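Local structure of putative esterase PA1618 (Pseudomonas aeruginosa, 4QD8) at residues P42-S45 / R46-Q49. The protein probably hydrolyses acyl-CoA thioesters as a hotdog-fold thioesterase of the PaaI family, possibly including 1,4-dihydroxy-2-naphthoyl-CoA, and binds phenacyl-CoA. Numbering follows the deposited sequence.
Sequences PVDS and RTHQ
Asp44 and Arg46 show how one carboxylate can organise a tight turn and hold a side chain at once. The two form a side-on salt bridge, their planes nearly coplanar (25° apart): NH2 of Arg46 lies 2.5 Å from OD2 of Asp44, on its syn lone pair and in the guanidinium plane, while NE reaches OD1 of Asp44 at 3.1 Å, tilted a little from that plane. OD1 of Asp44 also accepts from the backbone N of Arg46 (2.9 Å) on its anti side, which closes an Asx turn. Asp44 CG sits between its backbone N and carbonyl carbon (chi1 64°), which brings the carboxylate to both groups of Arg46. Pro42 CG covers one guanidinium face, 3.2 Å from NH2 of Arg46.

Asp44 also starts a type I beta turn, Asp44 O accepting from Thr47 N at 3.0 Å; His48 N adds a weak bond. Asp44 O also lies 3.1 Å above the His48 ring plane, offset toward the rim; the ring's NE2 bonds Arg96 O. The buried Thr47 hydroxyl is used twice: OG1 donates to Pro42 O (2.8 Å) and accepts from Asp44 N (3.1 Å, nearly straight at 164°).

These bonds shape the loop leaving strand 36-42 ahead of helix 56-72 in the hotdog fold, beside a second subunit whose Leu24 packs on Arg46. With Arg46 donating three ways, Asp44 is probably stabilised as the anion; Asp44 N, Arg46 N and Thr47 N find acceptors inside the turn, while Val43 bonds Gly98 and His48 the second subunit.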
loop_
_atom_site.group_PDB
_atom_site.type_symbol
_atom_site.label_atom_id
_atom_site.label_comp_id
_atom_site.label_asym_id
_atom_site.label_seq_id
_atom_site.Cartn_x
_atom_site.Cartn_y
_atom_site.Cartn_z
ATOM N N PRO A 42 -8.637 -12.838 19.496
ATOM C CA PRO A 42 -8.240 -14.254 19.558
ATOM C C PRO A 42 -7.800 -14.802 18.209
ATOM O O PRO A 42 -8.304 -14.376 17.163
ATOM C CB PRO A 42 -9.532 -14.961 19.993
ATOM C CG PRO A 42 -10.636 -14.026 19.554
ATOM C CD PRO A 42 -10.067 -12.653 19.795
ATOM N N VAL A 43 -6.843 -15.728 18.241
ATOM C CA VAL A 43 -6.452 -16.486 17.060
ATOM C C VAL A 43 -7.072 -17.870 17.202
ATOM O O VAL A 43 -6.520 -18.748 17.882
ATOM C CB VAL A 43 -4.917 -16.575 16.925
ATOM C CG1 VAL A 43 -4.527 -17.361 15.691
ATOM C CG2 VAL A 43 -4.305 -15.160 16.886
ATOM N N ASP A 44 -8.241 -18.047 16.591
ATOM C CA ASP A 44 -8.982 -19.297 16.717
ATOM C C ASP A 44 -9.858 -19.520 15.484
ATOM O O ASP A 44 -9.629 -18.900 14.455
ATOM C CB ASP A 44 -9.759 -19.370 18.054
ATOM C CG ASP A 44 -10.845 -18.304 18.192
ATOM O OD1 ASP A 44 -11.387 -17.815 17.181
ATOM O OD2 ASP A 44 -11.179 -17.975 19.343
ATOM N N SER A 45 -10.844 -20.411 15.570
ATOM C CA SER A 45 -11.679 -20.714 14.408
ATOM C C SER A 45 -12.430 -19.500 13.852
ATOM O O SER A 45 -12.792 -19.472 12.674
ATOM C CB SER A 45 -12.662 -21.849 14.725
ATOM O OG SER A 45 -13.473 -21.505 15.826
ATOM N N ARG A 46 -12.645 -18.491 14.688
ATOM C CA ARG A 46 -13.348 -17.296 14.231
ATOM C C ARG A 46 -12.484 -16.460 13.288
ATOM O O ARG A 46 -13.004 -15.723 12.453
ATOM C CB ARG A 46 -13.772 -16.438 15.422
ATOM C CG ARG A 46 -14.885 -17.032 16.266
ATOM C CD ARG A 46 -15.027 -16.270 17.570
ATOM N NE ARG A 46 -13.919 -16.545 18.487
ATOM C CZ ARG A 46 -13.773 -15.993 19.688
ATOM N NH1 ARG A 46 -14.659 -15.108 20.130
ATOM N NH2 ARG A 46 -12.737 -16.318 20.451
ATOM N N THR A 47 -11.167 -16.573 13.438
ATOM C CA THR A 47 -10.229 -15.675 12.759
ATOM C C THR A 47 -9.208 -16.445 11.919
ATOM O O THR A 47 -8.383 -15.846 11.232
ATOM C CB THR A 47 -9.476 -14.774 13.766
ATOM O OG1 THR A 47 -8.839 -15.599 14.743
ATOM C CG2 THR A 47 -10.433 -13.796 14.485
ATOM N N HIS A 48 -9.257 -17.777 11.962
ATOM C CA HIS A 48 -8.375 -18.584 11.116
ATOM C C HIS A 48 -8.728 -18.513 9.628
ATOM O O HIS A 48 -9.891 -18.302 9.262
ATOM C CB HIS A 48 -8.466 -20.068 11.525
ATOM C CG HIS A 48 -7.597 -20.455 12.677
ATOM N ND1 HIS A 48 -7.808 -21.616 13.396
ATOM C CD2 HIS A 48 -6.513 -19.860 13.232
ATOM C CE1 HIS A 48 -6.894 -21.714 14.346
ATOM N NE2 HIS A 48 -6.103 -20.661 14.274
ATOM N N GLN A 49 -7.728 -18.702 8.762
ATOM C CA GLN A 49 -7.993 -19.077 7.366
ATOM C C GLN A 49 -8.039 -20.621 7.301
ATOM O O GLN A 49 -7.865 -21.263 8.334
ATOM C CB GLN A 49 -6.972 -18.436 6.401
ATOM C CG GLN A 49 -5.535 -18.350 6.889
ATOM C CD GLN A 49 -4.784 -19.635 6.652
ATOM O OE1 GLN A 49 -5.046 -20.644 7.303
ATOM N NE2 GLN A 49 -3.856 -19.611 5.709
#